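Local coordinates for tapirin (Caldicellulosiruptor hydrothermalis, PDB 6N2C), which probably binds cellulose through its zinc-containing, beta-helical C-terminal domain and so would help this thermophilic bacterium adhere to plant biomass, at residues V351-S365 / D373-V387. Residues are numbered along the deposited sequence; the frame is centred on the assembly and turned at random.
Sequences VGTVVYANNLDIIGS and DTVLYCNNLKIDGEV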
ATOM      1  N   VAL A 351       2.962  15.767 -18.979  0.55 25.63           N
ATOM      2  CA  VAL A 351       4.302  16.088 -19.522  0.55 23.40           C
ATOM      3  C   VAL A 351       5.485  15.314 -18.924  0.55 23.43           C
ATOM      4  O   VAL A 351       5.564  15.118 -17.727  0.55 23.67           O
ATOM      5  CB  VAL A 351       4.580  17.622 -19.409  0.55 25.30           C
ATOM      6  CG1 VAL A 351       4.558  18.086 -17.941  0.55 25.65           C
ATOM      7  CG2 VAL A 351       5.889  18.021 -20.064  0.55 25.73           C
ATOM      8  N   GLY A 352       6.422  14.906 -19.768  1.00 21.60           N
ATOM      9  CA  GLY A 352       7.632  14.283 -19.330  1.00 24.44           C
ATOM     10  C   GLY A 352       7.624  12.816 -18.876  1.00 22.89           C
ATOM     11  O   GLY A 352       8.646  12.268 -18.429  1.00 22.04           O
ATOM     12  N   THR A 353       6.473  12.198 -18.949  1.00 21.39           N
ATOM     13  CA  THR A 353       6.295  10.854 -18.541  1.00 18.59           C
ATOM     14  C   THR A 353       6.880   9.861 -19.515  1.00 21.58           C
ATOM     15  O   THR A 353       6.968  10.120 -20.746  1.00 20.87           O
ATOM     16  CB  THR A 353       4.786  10.590 -18.309  1.00 19.53           C
ATOM     17  OG1 THR A 353       4.011  10.970 -19.472  1.00 18.51           O
ATOM     18  CG2 THR A 353       4.294  11.374 -17.130  1.00 19.57           C
ATOM     19  N   VAL A 354       7.299   8.713 -18.987  1.00 18.29           N
ATOM     20  CA  VAL A 354       7.834   7.634 -19.802  1.00 17.61           C
ATOM     21  C   VAL A 354       7.230   6.335 -19.284  1.00 16.66           C
ATOM     22  O   VAL A 354       7.123   6.162 -18.093  1.00 18.25           O
ATOM     23  CB  VAL A 354       9.417   7.575 -19.675  1.00 19.80           C
ATOM     24  CG1 VAL A 354       9.986   6.472 -20.505  1.00 20.37           C
ATOM     25  CG2 VAL A 354      10.005   8.900 -20.099  1.00 22.50           C
ATOM     26  N   VAL A 355       6.943   5.417 -20.189  1.00 16.04           N
ATOM     27  CA  VAL A 355       6.446   4.106 -19.863  1.00 15.42           C
ATOM     28  C   VAL A 355       7.382   3.066 -20.414  1.00 17.95           C
ATOM     29  O   VAL A 355       7.757   3.142 -21.621  1.00 17.48           O
ATOM     30  CB  VAL A 355       5.040   3.912 -20.475  1.00 16.17           C
ATOM     31  CG1 VAL A 355       4.602   2.419 -20.380  1.00 17.07           C
ATOM     32  CG2 VAL A 355       4.086   4.846 -19.822  1.00 17.19           C
ATOM     33  N   TYR A 356       7.903   2.181 -19.549  1.00 15.37           N
ATOM     34  CA  TYR A 356       8.649   0.997 -19.943  1.00 16.18           C
ATOM     35  C   TYR A 356       7.884  -0.306 -19.704  1.00 16.17           C
ATOM     36  O   TYR A 356       7.296  -0.493 -18.649  1.00 20.61           O
ATOM     37  CB  TYR A 356       9.946   0.905 -19.142  1.00 15.85           C
ATOM     38  CG  TYR A 356      10.871   2.109 -19.270  1.00 17.63           C
ATOM     39  CD1 TYR A 356      11.823   2.194 -20.326  1.00 18.20           C
ATOM     40  CD2 TYR A 356      10.850   3.108 -18.351  1.00 17.41           C
ATOM     41  CE1 TYR A 356      12.657   3.322 -20.410  1.00 20.00           C
ATOM     42  CE2 TYR A 356      11.722   4.166 -18.404  1.00 23.53           C
ATOM     43  CZ  TYR A 356      12.606   4.275 -19.443  1.00 21.88           C
ATOM     44  OH  TYR A 356      13.419   5.354 -19.518  1.00 27.02           O
ATOM     45  N   ALA A 357       7.895  -1.167 -20.678  1.00 17.62           N
ATOM     46  CA  ALA A 357       7.260  -2.444 -20.617  1.00 18.35           C
ATOM     47  C   ALA A 357       7.990  -3.511 -21.370  1.00 18.51           C
ATOM     48  O   ALA A 357       8.861  -3.311 -22.234  1.00 16.62           O
ATOM     49  CB  ALA A 357       5.832  -2.329 -21.195  1.00 20.56           C
ATOM     50  N   ASN A 358       7.714  -4.732 -20.944  1.00 17.68           N
ATOM     51  CA  ASN A 358       8.019  -5.931 -21.719  1.00 18.85           C
ATOM     52  C   ASN A 358       6.900  -6.067 -22.793  1.00 20.03           C
ATOM     53  O   ASN A 358       7.054  -5.548 -23.883  1.00 19.31           O
ATOM     54  CB  ASN A 358       8.114  -7.125 -20.791  1.00 19.27           C
ATOM     55  CG  ASN A 358       8.424  -8.388 -21.523  1.00 24.01           C
ATOM     56  OD1 ASN A 358       9.171  -8.363 -22.488  1.00 23.98           O
ATOM     57  ND2 ASN A 358       7.861  -9.496 -21.085  1.00 26.78           N
ATOM     58  N   ASN A 359       5.753  -6.678 -22.470  1.00 18.50           N
ATOM     59  CA  ASN A 359       4.610  -6.699 -23.380  1.00 20.79           C
ATOM     60  C   ASN A 359       3.694  -5.555 -23.116  1.00 19.58           C
ATOM     61  O   ASN A 359       3.407  -5.212 -21.973  1.00 18.74           O
ATOM     62  CB  ASN A 359       3.883  -8.030 -23.306  1.00 21.71           C
ATOM     63  CG  ASN A 359       4.788  -9.173 -23.698  1.00 28.36           C
ATOM     64  OD1 ASN A 359       5.595  -9.056 -24.639  1.00 31.03           O
ATOM     65  ND2 ASN A 359       4.751 -10.235 -22.941  1.00 27.75           N
ATOM     66  N   LEU A 360       3.226  -4.901 -24.186  1.00 16.60           N
ATOM     67  CA  LEU A 360       2.258  -3.824 -24.043  1.00 19.89           C
ATOM     68  C   LEU A 360       1.070  -4.197 -24.941  1.00 19.16           C
ATOM     69  O   LEU A 360       1.236  -4.330 -26.183  1.00 17.36           O
ATOM     70  CB  LEU A 360       2.863  -2.477 -24.465  1.00 18.78           C
ATOM     71  CG  LEU A 360       1.842  -1.334 -24.548  1.00 23.80           C
ATOM     72  CD1 LEU A 360       1.065  -1.065 -23.258  1.00 23.57           C
ATOM     73  CD2 LEU A 360       2.428  -0.047 -25.027  1.00 24.74           C
ATOM     74  N   ASP A 361      -0.097  -4.405 -24.352  1.00 18.47           N
ATOM     75  CA  ASP A 361      -1.269  -4.860 -25.149  1.00 20.37           C
ATOM     76  C   ASP A 361      -2.360  -3.851 -24.978  1.00 22.14           C
ATOM     77  O   ASP A 361      -2.629  -3.458 -23.851  1.00 19.99           O
ATOM     78  CB  ASP A 361      -1.788  -6.186 -24.605  1.00 21.12           C
ATOM     79  CG  ASP A 361      -0.917  -7.398 -24.926  1.00 26.19           C
ATOM     80  OD1 ASP A 361       0.320  -7.302 -24.873  1.00 28.70           O
ATOM     81  OD2 ASP A 361      -1.513  -8.507 -25.221  1.00 31.14           O
ATOM     82  N   ILE A 362      -2.996  -3.406 -26.085  1.00 19.31           N
ATOM     83  CA  ILE A 362      -4.091  -2.431 -26.037  1.00 19.99           C
ATOM     84  C   ILE A 362      -5.201  -3.043 -26.903  1.00 20.57           C
ATOM     85  O   ILE A 362      -4.939  -3.349 -28.118  1.00 18.42           O
ATOM     86  CB  ILE A 362      -3.670  -1.110 -26.612  1.00 20.04           C
ATOM     87  CG1 ILE A 362      -2.288  -0.639 -26.025  1.00 26.95           C
ATOM     88  CG2 ILE A 362      -4.623  -0.003 -26.290  1.00 21.54           C
ATOM     89  CD1 ILE A 362      -1.407   0.046 -27.015  1.00 30.71           C
ATOM     90  N   ILE A 363      -6.369  -3.295 -26.300  1.00 21.19           N
ATOM     91  CA  ILE A 363      -7.332  -4.272 -26.875  1.00 20.61           C
ATOM     92  C   ILE A 363      -8.691  -3.638 -26.906  1.00 21.60           C
ATOM     93  O   ILE A 363      -9.273  -3.304 -25.842  1.00 20.06           O
ATOM     94  CB  ILE A 363      -7.418  -5.608 -26.115  1.00 23.38           C
ATOM     95  CG1 ILE A 363      -6.047  -6.272 -25.890  1.00 24.61           C
ATOM     96  CG2 ILE A 363      -8.335  -6.591 -26.851  1.00 25.18           C
ATOM     97  CD1 ILE A 363      -5.227  -6.607 -27.114  1.00 26.25           C
ATOM     98  N   GLY A 364      -9.218  -3.401 -28.129  1.00 21.84           N
ATOM     99  CA  GLY A 364     -10.528  -2.843 -28.290  1.00 24.78           C
ATOM    100  C   GLY A 364     -10.655  -1.361 -28.429  1.00 25.51           C
ATOM    101  O   GLY A 364      -9.820  -0.573 -28.060  1.00 26.71           O
ATOM    102  N   SER A 365     -11.822  -0.966 -28.944  0.65 27.14           N
ATOM    103  CA  SER A 365     -12.100   0.368 -29.342  0.65 23.80           C
ATOM    104  C   SER A 365     -12.293   1.405 -28.212  0.65 23.28           C
ATOM    105  O   SER A 365     -12.180   2.603 -28.457  0.65 25.41           O
ATOM    106  CB  SER A 365     -13.334   0.364 -30.326  0.65 26.78           C
ATOM    107  OG  SER A 365     -14.535   0.105 -29.610  0.65 25.58           O
ATOM    108  N   ASP A 373       2.514  13.684 -24.697  1.00 21.11           N
ATOM    109  CA  ASP A 373       3.944  13.918 -24.543  1.00 23.52           C
ATOM    110  C   ASP A 373       4.769  12.692 -24.148  1.00 21.01           C
ATOM    111  O   ASP A 373       6.011  12.782 -23.915  1.00 22.23           O
ATOM    112  CB  ASP A 373       4.250  15.060 -23.516  1.00 26.06           C
ATOM    113  CG  ASP A 373       5.679  15.530 -23.585  1.00 28.15           C
ATOM    114  OD1 ASP A 373       6.200  15.701 -24.747  1.00 27.65           O
ATOM    115  OD2 ASP A 373       6.381  15.682 -22.547  1.00 25.39           O
ATOM    116  N   THR A 374       4.142  11.526 -24.135  1.00 23.51           N
ATOM    117  CA  THR A 374       4.806  10.375 -23.503  1.00 21.22           C
ATOM    118  C   THR A 374       5.520   9.553 -24.516  1.00 22.28           C
ATOM    119  O   THR A 374       4.961   9.308 -25.638  1.00 20.63           O
ATOM    120  CB  THR A 374       3.753   9.526 -22.750  1.00 22.40           C
ATOM    121  OG1 THR A 374       3.096  10.315 -21.787  1.00 23.45           O
ATOM    122  CG2 THR A 374       4.327   8.232 -22.066  1.00 22.05           C
ATOM    123  N   VAL A 375       6.699   9.029 -24.097  1.00 20.62           N
ATOM    124  CA  VAL A 375       7.383   8.030 -24.816  1.00 20.01           C
ATOM    125  C   VAL A 375       7.108   6.661 -24.187  1.00 20.18           C
ATOM    126  O   VAL A 375       7.258   6.519 -22.969  1.00 20.79           O
ATOM    127  CB  VAL A 375       8.890   8.319 -24.837  1.00 23.69           C
ATOM    128  CG1 VAL A 375       9.614   7.297 -25.670  1.00 21.67           C
ATOM    129  CG2 VAL A 375       9.146   9.729 -25.343  1.00 26.84           C
ATOM    130  N   LEU A 376       6.754   5.673 -24.992  1.00 20.90           N
ATOM    131  CA  LEU A 376       6.522   4.314 -24.552  1.00 20.58           C
ATOM    132  C   LEU A 376       7.562   3.380 -25.173  1.00 20.21           C
ATOM    133  O   LEU A 376       7.773   3.394 -26.413  1.00 17.88           O
ATOM    134  CB  LEU A 376       5.109   3.862 -24.882  1.00 24.20           C
ATOM    135  CG  LEU A 376       4.069   4.785 -24.210  1.00 26.02           C
ATOM    136  CD1 LEU A 376       3.587   5.831 -25.182  1.00 28.61           C
ATOM    137  CD2 LEU A 376       2.900   4.038 -23.633  1.00 28.00           C
ATOM    138  N   TYR A 377       8.211   2.577 -24.332  1.00 15.76           N
ATOM    139  CA  TYR A 377       9.166   1.589 -24.747  1.00 16.39           C
ATOM    140  C   TYR A 377       8.589   0.189 -24.430  1.00 18.20           C
ATOM    141  O   TYR A 377       8.186  -0.053 -23.295  1.00 19.96           O
ATOM    142  CB  TYR A 377      10.513   1.737 -23.960  1.00 18.31           C
ATOM    143  CG  TYR A 377      11.227   2.997 -24.129  1.00 17.19           C
ATOM    144  CD1 TYR A 377      10.934   4.111 -23.407  1.00 16.33           C
ATOM    145  CD2 TYR A 377      12.236   3.080 -25.080  1.00 20.63           C
ATOM    146  CE1 TYR A 377      11.583   5.304 -23.585  1.00 20.51           C
ATOM    147  CE2 TYR A 377      12.916   4.247 -25.268  1.00 22.57           C
ATOM    148  CZ  TYR A 377      12.622   5.345 -24.530  1.00 21.66           C
ATOM    149  OH  TYR A 377      13.295   6.522 -24.759  1.00 26.07           O
ATOM    150  N   CYS A 378       8.566  -0.694 -25.417  1.00 16.94           N
ATOM    151  CA  CYS A 378       8.178  -2.067 -25.233  1.00 17.07           C
ATOM    152  C   CYS A 378       9.003  -3.066 -26.034  1.00 19.20           C
ATOM    153  O   CYS A 378       9.605  -2.729 -27.086  1.00 18.72           O
ATOM    154  CB  CYS A 378       6.653  -2.273 -25.437  1.00 20.07           C
ATOM    155  SG  CYS A 378       6.173  -1.958 -27.152  1.00 21.77           S
ATOM    156  N   ASN A 379       8.986  -4.322 -25.572  1.00 16.28           N
ATOM    157  CA  ASN A 379       9.509  -5.406 -26.369  1.00 23.05           C
ATOM    158  C   ASN A 379       8.480  -5.861 -27.416  1.00 24.16           C
ATOM    159  O   ASN A 379       8.752  -5.830 -28.625  1.00 24.51           O
ATOM    160  CB  ASN A 379       9.964  -6.558 -25.494  1.00 23.87           C
ATOM    161  CG  ASN A 379      10.311  -7.816 -26.351  1.00 32.14           C
ATOM    162  OD1 ASN A 379      10.860  -7.694 -27.453  1.00 37.28           O
ATOM    163  ND2 ASN A 379      10.066  -8.998 -25.804  1.00 36.83           N
ATOM    164  N   ASN A 380       7.255  -6.194 -26.982  1.00 20.30           N
ATOM    165  CA  ASN A 380       6.224  -6.534 -27.916  1.00 21.46           C
ATOM    166  C   ASN A 380       5.060  -5.596 -27.725  1.00 20.61           C
ATOM    167  O   ASN A 380       4.690  -5.283 -26.584  1.00 20.28           O
ATOM    168  CB  ASN A 380       5.793  -7.979 -27.761  1.00 19.85           C
ATOM    169  CG  ASN A 380       6.880  -8.962 -28.143  1.00 26.35           C
ATOM    170  OD1 ASN A 380       7.564  -8.830 -29.170  1.00 21.36           O
ATOM    171  ND2 ASN A 380       7.015 -10.016 -27.318  1.00 31.54           N
ATOM    172  N   LEU A 381       4.468  -5.173 -28.846  1.00 21.33           N
ATOM    173  CA  LEU A 381       3.278  -4.319 -28.888  1.00 18.87           C
ATOM    174  C   LEU A 381       2.171  -5.078 -29.580  1.00 21.36           C
ATOM    175  O   LEU A 381       2.376  -5.520 -30.717  1.00 19.09           O
ATOM    176  CB  LEU A 381       3.539  -3.097 -29.673  1.00 20.40           C
ATOM    177  CG  LEU A 381       2.375  -2.082 -29.878  1.00 21.53           C
ATOM    178  CD1 LEU A 381       1.908  -1.600 -28.543  1.00 21.34           C
ATOM    179  CD2 LEU A 381       2.781  -0.900 -30.685  1.00 23.03           C
ATOM    180  N   LYS A 382       1.012  -5.245 -28.916  1.00 18.50           N
ATOM    181  CA  LYS A 382      -0.187  -5.841 -29.527  1.00 20.92           C
ATOM    182  C   LYS A 382      -1.300  -4.832 -29.509  1.00 19.82           C
ATOM    183  O   LYS A 382      -1.599  -4.270 -28.463  1.00 22.61           O
ATOM    184  CB  LYS A 382      -0.653  -7.111 -28.802  1.00 22.21           C
ATOM    185  CG  LYS A 382      -1.899  -7.755 -29.395  1.00 25.40           C
ATOM    186  CD  LYS A 382      -2.200  -9.045 -28.655  1.00 28.12           C
ATOM    187  CE  LYS A 382      -3.437  -9.743 -29.152  1.00 31.75           C
ATOM    188  NZ  LYS A 382      -3.418 -10.221 -30.603  1.00 33.65           N
ATOM    189  N   ILE A 383      -1.855  -4.517 -30.686  1.00 20.58           N
ATOM    190  CA  ILE A 383      -2.999  -3.632 -30.862  1.00 22.31           C
ATOM    191  C   ILE A 383      -4.083  -4.497 -31.577  1.00 24.22           C
ATOM    192  O   ILE A 383      -3.797  -5.131 -32.611  1.00 21.53           O
ATOM    193  CB  ILE A 383      -2.628  -2.428 -31.698  1.00 24.31           C
ATOM    194  CG1 ILE A 383      -1.721  -1.498 -30.890  1.00 24.47           C
ATOM    195  CG2 ILE A 383      -3.874  -1.656 -32.104  1.00 26.44           C
ATOM    196  CD1 ILE A 383      -1.155  -0.395 -31.698  1.00 26.47           C
ATOM    197  N   ASP A 384      -5.251  -4.638 -30.924  1.00 23.49           N
ATOM    198  CA  ASP A 384      -6.385  -5.338 -31.475  1.00 22.41           C
ATOM    199  C   ASP A 384      -7.541  -4.369 -31.469  1.00 25.39           C
ATOM    200  O   ASP A 384      -8.025  -3.915 -30.393  1.00 23.49           O
ATOM    201  CB  ASP A 384      -6.626  -6.635 -30.698  1.00 23.04           C
ATOM    202  CG  ASP A 384      -7.876  -7.364 -31.138  1.00 29.22           C
ATOM    203  OD1 ASP A 384      -8.390  -7.023 -32.178  1.00 31.18           O
ATOM    204  OD2 ASP A 384      -8.289  -8.252 -30.389  1.00 34.14           O
ATOM    205  N   GLY A 385      -7.997  -3.995 -32.646  1.00 25.92           N
ATOM    206  CA  GLY A 385      -9.074  -3.034 -32.783  1.00 26.42           C
ATOM    207  C   GLY A 385      -8.704  -1.607 -32.941  1.00 26.95           C
ATOM    208  O   GLY A 385      -7.515  -1.277 -33.000  1.00 24.19           O
ATOM    209  N   GLU A 386      -9.718  -0.739 -32.979  1.00 22.89           N
ATOM    210  CA  GLU A 386      -9.538   0.666 -33.274  1.00 24.45           C
ATOM    211  C   GLU A 386      -9.313   1.302 -31.939  1.00 25.12           C
ATOM    212  O   GLU A 386     -10.084   2.132 -31.450  1.00 25.09           O
ATOM    213  CB  GLU A 386     -10.735   1.271 -34.030  1.00 28.95           C
ATOM    214  CG  GLU A 386     -10.933   0.609 -35.459  1.00 28.34           C
ATOM    215  CD  GLU A 386      -9.871   1.012 -36.495  1.00 34.83           C
ATOM    216  OE1 GLU A 386      -9.148   2.025 -36.283  1.00 37.59           O
ATOM    217  OE2 GLU A 386      -9.683   0.294 -37.539  1.00 36.02           O
ATOM    218  N   VAL A 387      -8.141   0.969 -31.375  1.00 23.85           N
ATOM    219  CA  VAL A 387      -7.735   1.584 -30.096  1.00 22.81           C
ATOM    220  C   VAL A 387      -7.608   3.117 -30.174  1.00 23.06           C
ATOM    221  O   VAL A 387      -7.463   3.704 -31.221  1.00 22.98           O
ATOM    222  CB  VAL A 387      -6.432   0.897 -29.565  1.00 20.04           C
ATOM    223  CG1 VAL A 387      -6.662  -0.592 -29.398  1.00 21.32           C
ATOM    224  CG2 VAL A 387      -5.234   1.164 -30.452  1.00 22.03           C
TER
HETATM  225  O   HOH W   1       7.889  12.235 -22.104  0.79 22.33           O
HETATM  226  O   HOH W   2       2.402  -7.554 -26.472  0.98 25.18           O
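Tyr-356 and Tyr-377 lie side by side on the outer surface of a right-handed parallel beta-helix, where residues 351-365 and 373-387 form equivalent parts of successive coils. Their rings, with centroids 5.1 Å apart and planes at 15°, are almost parallel yet offset, with little of one ring over the other; CE1 of Tyr-356 meets CD1 of Tyr-377 at 3.5 Å. Both first torsions (-58° and -62°) set CG beside the backbone N, turning the two rings the same way. Val-354 CG1 fills in at the edge of the Tyr-377 ring, and Phe-442 also meets that ring.

At the corner between the two strands, asparagines line up in register from coil to coil, lying side by side, their amides able to bond along the helix axis. The Asn-359 and Asn-380 amides are nearly coplanar, and Asn-380 ND2 donates to Asn-359 OD1 (3.2 Å), while its OD1 accepts from Thr-399 N on the next coil. Asn-358 O accepts from the backbone N of both Asn-379 and Asn-380.

Branched aliphatic residues suit the interior: Leu-360 CD2 packs on Leu-381 CD1 at 3.9 Å, and Ile-362 CG2 reaches Val-387 CG1. At another corner, before strands 354-356 and 374-378, Asp-373 OD2 takes the N-H of Gly-352 on its anti lone pair (2.9 Å), and OD1 pairs with Lys-392. Replacing Asp-373 by alanine removes both oxygens, which would probably leave the Gly-352 N-H without this acceptor and Lys-392 without this counter-charge. Gly-352 suits the turn through its positive phi. Beside it, a water donates to both Thr-353 O and Asp-373 O, each at 2.7 Å.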